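Local coordinates for N-acetylcysteine deacetylase (Bacillus subtilis, PDB 1YSJ), which probably catalyses the metal-dependent deacetylation of N-acetylcysteine to cysteine and acetate, as part of a pathway that degrades S-(2-succino)cysteine, at residues M136-R141 and Y391-A396; A143-T148 and L395-L400. The protein carries 1 engineered substitution. All blocks are in the same frame, centred on the assembly; numbering follows the deposited sequence.

Contact 1 (M136-R141 and Y391-A396); sequences MLLNQR and YFAELA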
loop_
_atom_site.group_PDB
_atom_site.type_symbol
_atom_site.label_atom_id
_atom_site.label_comp_id
_atom_site.label_asym_id
_atom_site.label_seq_id
_atom_site.Cartn_x
_atom_site.Cartn_y
_atom_site.Cartn_z
HETATM N N MSE A 136 -15.609 10.341 -48.329
HETATM C CA MSE A 136 -16.250 11.271 -49.259
HETATM C C MSE A 136 -15.474 11.441 -50.564
HETATM O O MSE A 136 -16.074 11.486 -51.637
HETATM C CB MSE A 136 -16.498 12.623 -48.588
HETATM C CG MSE A 136 -17.616 12.575 -47.561
HETATM SE SE MSE A 136 -17.884 14.244 -46.593
HETATM C CE MSE A 136 -19.329 13.665 -45.397
ATOM N N LEU A 137 -14.147 11.525 -50.465
ATOM C CA LEU A 137 -13.284 11.633 -51.644
ATOM C C LEU A 137 -13.285 10.345 -52.462
ATOM O O LEU A 137 -13.273 10.385 -53.692
ATOM C CB LEU A 137 -11.841 11.971 -51.247
ATOM C CG LEU A 137 -11.499 13.292 -50.549
ATOM C CD1 LEU A 137 -10.039 13.273 -50.142
ATOM C CD2 LEU A 137 -11.800 14.511 -51.419
ATOM N N LEU A 138 -13.285 9.206 -51.774
ATOM C CA LEU A 138 -13.246 7.910 -52.442
ATOM C C LEU A 138 -14.592 7.561 -53.060
ATOM O O LEU A 138 -14.655 6.811 -54.036
ATOM C CB LEU A 138 -12.787 6.809 -51.484
ATOM C CG LEU A 138 -11.282 6.727 -51.202
ATOM C CD1 LEU A 138 -10.992 5.675 -50.133
ATOM C CD2 LEU A 138 -10.501 6.430 -52.469
ATOM N N ASN A 139 -15.655 8.118 -52.483
ATOM C CA ASN A 139 -17.014 7.998 -53.012
ATOM C C ASN A 139 -17.148 8.538 -54.441
ATOM O O ASN A 139 -18.010 8.092 -55.200
ATOM C CB ASN A 139 -17.997 8.710 -52.072
ATOM C CG ASN A 139 -19.447 8.534 -52.487
ATOM O OD1 ASN A 139 -19.906 7.417 -52.735
ATOM N ND2 ASN A 139 -20.182 9.643 -52.558
ATOM N N GLN A 140 -16.295 9.497 -54.797
ATOM C CA GLN A 140 -16.297 10.085 -56.134
ATOM C C GLN A 140 -15.170 9.519 -56.996
ATOM O O GLN A 140 -14.885 10.045 -58.074
ATOM C CB GLN A 140 -16.181 11.616 -56.066
ATOM C CG GLN A 140 -17.144 12.317 -55.101
ATOM C CD GLN A 140 -18.615 12.204 -55.501
ATOM O OE1 GLN A 140 -19.475 11.951 -54.658
ATOM N NE2 GLN A 140 -18.907 12.398 -56.786
ATOM N N ARG A 141 -14.541 8.445 -56.519
ATOM C CA ARG A 141 -13.382 7.840 -57.194
ATOM C C ARG A 141 -13.476 6.310 -57.278
ATOM O O ARG A 141 -12.452 5.615 -57.321
ATOM C CB ARG A 141 -12.083 8.244 -56.483
ATOM C CG ARG A 141 -11.682 9.704 -56.659
ATOM C CD ARG A 141 -10.387 10.009 -55.916
ATOM N NE ARG A 141 -9.226 9.363 -56.530
ATOM C CZ ARG A 141 -8.014 9.304 -55.980
ATOM N NH1 ARG A 141 -7.787 9.844 -54.789
ATOM N NH2 ARG A 141 -7.026 8.696 -56.622
ATOM N N TYR A 391 -4.523 11.812 -47.935
ATOM C CA TYR A 391 -3.500 10.780 -47.789
ATOM C C TYR A 391 -4.073 9.363 -47.825
ATOM O O TYR A 391 -3.577 8.506 -48.558
ATOM C CB TYR A 391 -2.699 10.977 -46.497
ATOM C CG TYR A 391 -1.621 9.938 -46.300
ATOM C CD1 TYR A 391 -0.423 10.007 -47.013
ATOM C CD2 TYR A 391 -1.806 8.871 -45.414
ATOM C CE1 TYR A 391 0.571 9.045 -46.845
ATOM C CE2 TYR A 391 -0.819 7.907 -45.235
ATOM C CZ TYR A 391 0.368 8.002 -45.956
ATOM O OH TYR A 391 1.353 7.057 -45.790
ATOM N N PHE A 392 -5.109 9.129 -47.024
ATOM C CA PHE A 392 -5.714 7.809 -46.916
ATOM C C PHE A 392 -6.556 7.444 -48.133
ATOM O O PHE A 392 -6.723 6.263 -48.441
ATOM C CB PHE A 392 -6.515 7.685 -45.618
ATOM C CG PHE A 392 -5.661 7.414 -44.416
ATOM C CD1 PHE A 392 -5.145 8.464 -43.658
ATOM C CD2 PHE A 392 -5.345 6.110 -44.055
ATOM C CE1 PHE A 392 -4.339 8.214 -42.554
ATOM C CE2 PHE A 392 -4.539 5.846 -42.939
ATOM C CZ PHE A 392 -4.036 6.894 -42.193
ATOM N N ALA A 393 -7.076 8.456 -48.825
ATOM C CA ALA A 393 -7.761 8.243 -50.097
ATOM C C ALA A 393 -6.772 7.771 -51.163
ATOM O O ALA A 393 -7.070 6.853 -51.931
ATOM C CB ALA A 393 -8.474 9.510 -50.542
ATOM N N GLU A 394 -5.591 8.385 -51.197
ATOM C CA GLU A 394 -4.580 8.015 -52.181
ATOM C C GLU A 394 -3.914 6.689 -51.824
ATOM O O GLU A 394 -3.631 5.876 -52.708
ATOM C CB GLU A 394 -3.540 9.125 -52.346
ATOM C CG GLU A 394 -2.798 9.083 -53.677
ATOM C CD GLU A 394 -3.710 9.291 -54.889
ATOM O OE1 GLU A 394 -4.676 10.087 -54.802
ATOM O OE2 GLU A 394 -3.448 8.658 -55.937
ATOM N N LEU A 395 -3.684 6.475 -50.530
ATOM C CA LEU A 395 -3.149 5.214 -50.022
ATOM C C LEU A 395 -4.056 4.034 -50.376
ATOM O O LEU A 395 -3.576 3.004 -50.844
ATOM C CB LEU A 395 -2.927 5.289 -48.507
ATOM C CG LEU A 395 -2.329 4.070 -47.798
ATOM C CD1 LEU A 395 -0.893 3.804 -48.248
ATOM C CD2 LEU A 395 -2.393 4.248 -46.295
ATOM N N ALA A 396 -5.361 4.199 -50.164
ATOM C CA ALA A 396 -6.351 3.168 -50.498
ATOM C C ALA A 396 -6.284 2.743 -51.967
ATOM O O ALA A 396 -6.280 1.545 -52.268
ATOM C CB ALA A 396 -7.751 3.642 -50.146
#
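Glu394 OE1 is gripped by two nitrogens of one guanidinium. Arg141 NH1 donates to Glu394 OE1 at 3.1 Å, and Arg141 NH2 to the same oxygen at 3.3 Å. Both come end-on from the same face of the carboxylate, and neither bond is straight. The two flat groups are only 22° apart. The bend of Glu394 at chi2 (63°) brings its carboxylate back to Arg141, although its CB points away. Each partner has a second mate: Arg141 NH2 also pairs with Glu144, and Glu394 OE2 with Arg334. An alanine in place of Arg141 would probably leave Glu394 with Arg334 as its remaining charged partner and Glu144 without this mate. Beside the salt bridge the contact is apolar. Leu138 lies over Ala393, with CG 4.0 Å from Ala393 CB. Leu138 CD1 reaches Ala396 CB at 3.8 Å. Leu138 CD2 lies 3.5 Å from Ala393 O. Leu137 CD1 touches the same methyl, Ala393 CB, at 4.1 Å. The small alanines let the leucines come close to the helix backbone. The contact joins the end of helix 124-139 to helix 384-402. Helix 28-43 packs on Leu137, while helix 325-334 and strand 360-366 pack on helix 384-402.

Contact 2 (A143-T148 and L395-L400); sequences AELKGT and LAVIVL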
loop_
_atom_site.group_PDB
_atom_site.type_symbol
_atom_site.label_atom_id
_atom_site.label_comp_id
_atom_site.label_asym_id
_atom_site.label_seq_id
_atom_site.Cartn_x
_atom_site.Cartn_y
_atom_site.Cartn_z
ATOM N N ALA A 143 -14.287 4.253 -59.624
ATOM C CA ALA A 143 -13.682 3.658 -60.820
ATOM C C ALA A 143 -12.183 3.378 -60.652
ATOM O O ALA A 143 -11.630 2.511 -61.334
ATOM C CB ALA A 143 -13.934 4.534 -62.042
ATOM N N GLU A 144 -11.536 4.111 -59.746
ATOM C CA GLU A 144 -10.107 3.935 -59.462
ATOM C C GLU A 144 -9.833 2.798 -58.476
ATOM O O GLU A 144 -8.712 2.289 -58.406
ATOM C CB GLU A 144 -9.495 5.232 -58.924
ATOM C CG GLU A 144 -9.438 6.376 -59.931
ATOM C CD GLU A 144 -8.728 7.606 -59.380
ATOM O OE1 GLU A 144 -9.364 8.685 -59.320
ATOM O OE2 GLU A 144 -7.538 7.491 -59.001
ATOM N N LEU A 145 -10.853 2.406 -57.715
ATOM C CA LEU A 145 -10.696 1.364 -56.703
ATOM C C LEU A 145 -10.775 -0.043 -57.289
ATOM O O LEU A 145 -11.801 -0.437 -57.851
ATOM C CB LEU A 145 -11.730 1.527 -55.583
ATOM C CG LEU A 145 -11.685 2.783 -54.704
ATOM C CD1 LEU A 145 -12.878 2.800 -53.756
ATOM C CD2 LEU A 145 -10.376 2.880 -53.927
ATOM N N LYS A 146 -9.684 -0.791 -57.150
ATOM C CA LYS A 146 -9.640 -2.188 -57.581
ATOM C C LYS A 146 -10.052 -3.094 -56.418
ATOM O O LYS A 146 -9.313 -3.986 -55.993
ATOM C CB LYS A 146 -8.247 -2.566 -58.109
ATOM C CG LYS A 146 -7.615 -1.580 -59.093
ATOM C CD LYS A 146 -8.340 -1.532 -60.430
ATOM C CE LYS A 146 -7.406 -1.080 -61.554
ATOM N NZ LYS A 146 -6.705 0.206 -61.256
ATOM N N GLY A 147 -11.247 -2.844 -55.900
ATOM C CA GLY A 147 -11.766 -3.608 -54.786
ATOM C C GLY A 147 -12.611 -2.753 -53.879
ATOM O O GLY A 147 -13.316 -1.856 -54.338
ATOM N N THR A 148 -12.517 -3.021 -52.583
ATOM C CA THR A 148 -13.434 -2.445 -51.615
ATOM C C THR A 148 -12.698 -1.861 -50.413
ATOM O O THR A 148 -11.752 -2.459 -49.899
ATOM C CB THR A 148 -14.460 -3.508 -51.162
ATOM O OG1 THR A 148 -15.217 -3.944 -52.299
ATOM C CG2 THR A 148 -15.412 -2.962 -50.099
ATOM N N LEU A 395 -3.684 6.475 -50.530
ATOM C CA LEU A 395 -3.149 5.214 -50.022
ATOM C C LEU A 395 -4.056 4.034 -50.376
ATOM O O LEU A 395 -3.576 3.004 -50.844
ATOM C CB LEU A 395 -2.927 5.289 -48.507
ATOM C CG LEU A 395 -2.329 4.070 -47.798
ATOM C CD1 LEU A 395 -0.893 3.804 -48.248
ATOM C CD2 LEU A 395 -2.393 4.248 -46.295
ATOM N N ALA A 396 -5.361 4.199 -50.164
ATOM C CA ALA A 396 -6.351 3.168 -50.498
ATOM C C ALA A 396 -6.284 2.743 -51.967
ATOM O O ALA A 396 -6.280 1.545 -52.268
ATOM C CB ALA A 396 -7.751 3.642 -50.146
ATOM N N VAL A 397 -6.225 3.727 -52.865
ATOM C CA VAL A 397 -6.114 3.481 -54.305
ATOM C C VAL A 397 -4.815 2.736 -54.650
ATOM O O VAL A 397 -4.829 1.780 -55.432
ATOM C CB VAL A 397 -6.217 4.799 -55.122
ATOM C CG1 VAL A 397 -5.945 4.558 -56.606
ATOM C CG2 VAL A 397 -7.587 5.445 -54.929
ATOM N N ILE A 398 -3.707 3.174 -54.053
ATOM C CA ILE A 398 -2.392 2.583 -54.301
ATOM C C ILE A 398 -2.284 1.156 -53.763
ATOM O O ILE A 398 -1.776 0.268 -54.457
ATOM C CB ILE A 398 -1.248 3.461 -53.737
ATOM C CG1 ILE A 398 -1.144 4.767 -54.524
ATOM C CG2 ILE A 398 0.087 2.719 -53.790
ATOM C CD1 ILE A 398 -0.330 5.845 -53.841
ATOM N N VAL A 399 -2.762 0.938 -52.539
ATOM C CA VAL A 399 -2.735 -0.393 -51.931
ATOM C C VAL A 399 -3.529 -1.399 -52.767
ATOM O O VAL A 399 -3.022 -2.473 -53.089
ATOM C CB VAL A 399 -3.215 -0.385 -50.457
ATOM C CG1 VAL A 399 -3.364 -1.811 -49.920
ATOM C CG2 VAL A 399 -2.241 0.386 -49.596
ATOM N N LEU A 400 -4.750 -1.030 -53.146
ATOM C CA LEU A 400 -5.623 -1.909 -53.929
ATOM C C LEU A 400 -5.085 -2.234 -55.330
ATOM O O LEU A 400 -5.478 -3.239 -55.925
ATOM C CB LEU A 400 -7.050 -1.345 -54.005
ATOM C CG LEU A 400 -7.904 -1.383 -52.728
ATOM C CD1 LEU A 400 -9.191 -0.587 -52.914
ATOM C CD2 LEU A 400 -8.215 -2.812 -52.283
HETATM O O HOH W 1 -7.156 0.789 -56.755
#
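Leu145 and Leu400 meet obliquely through their methyl ends, Leu145 CD2 to Leu400 CD1 at 3.8 Å. The same Leu145 CD2 touches Val397 CG2 at 3.9 Å, and here the two side chains cross at about a right angle. One methyl thus bridges two residues that are neighbours on one face of the helix. Val397 has CG1 anti to its backbone N (chi1 174°), which splits its two methyls between different partners. CG2 takes Leu145, and Val397 CG1 faces Glu144, 4.0 Å from Glu144 O. The side chain of Glu144 crosses that of Val397 obliquely and has its salt bridge with Arg141. Leu400 points toward the loop and buries the most surface in the contact. Leu400 CD1 also lies 4.1 Å from Thr148 N, and its CB and CD2 lie close to the backbone of Lys146. Lys146 contributes the base of its side chain, with CB 3.6 Å from Leu400 O, while the rest of the chain turns off from the helix.

No direct hydrogen bond joins the segments. A water does so instead. It donates to Glu144 O and to Val397 O, at 2.9 Å from the latter, and accepts from Lys146 N. These three bonds satisfy polar backbone atoms on both sides.

Lys146 is the centre of an inverse gamma turn, closed by a weak bond from Gly147 N to Leu145 O. Gly147 has positive phi (146°), and a CB there would collide with the carbonyl oxygen of Lys146 and crowd Leu400 CD2. The loop closes a beta-alpha-beta crossover from strand 91-97 through helix 124-139 to strand 148-154, in the mixed-sheet catalytic domain of this M20 peptidase, and helix 384-402 packs on it.

Overall arrangement
Contacts 1 and 2 lie side by side along helix 384-402, their centres about 8 Å apart, and share Leu395 and Ala396. On the other side the chain runs from the end of helix 124-139 through the loop to strand 148-154. The two contacts also touch directly. Leu138 CD2 packs on Leu145 CD2 at 3.8 Å and on Val397 CG2 at 3.9 Å, while Arg141 NH2 lies 3.7 Å from Val397 CG2. Both contacts lie away from the nickel site of Cys122, His124, Glu158, His182 and His374. Helix 124-139 nevertheless connects the two regions, because the nickel ligand His124 stands at its start and contact 1 at its end.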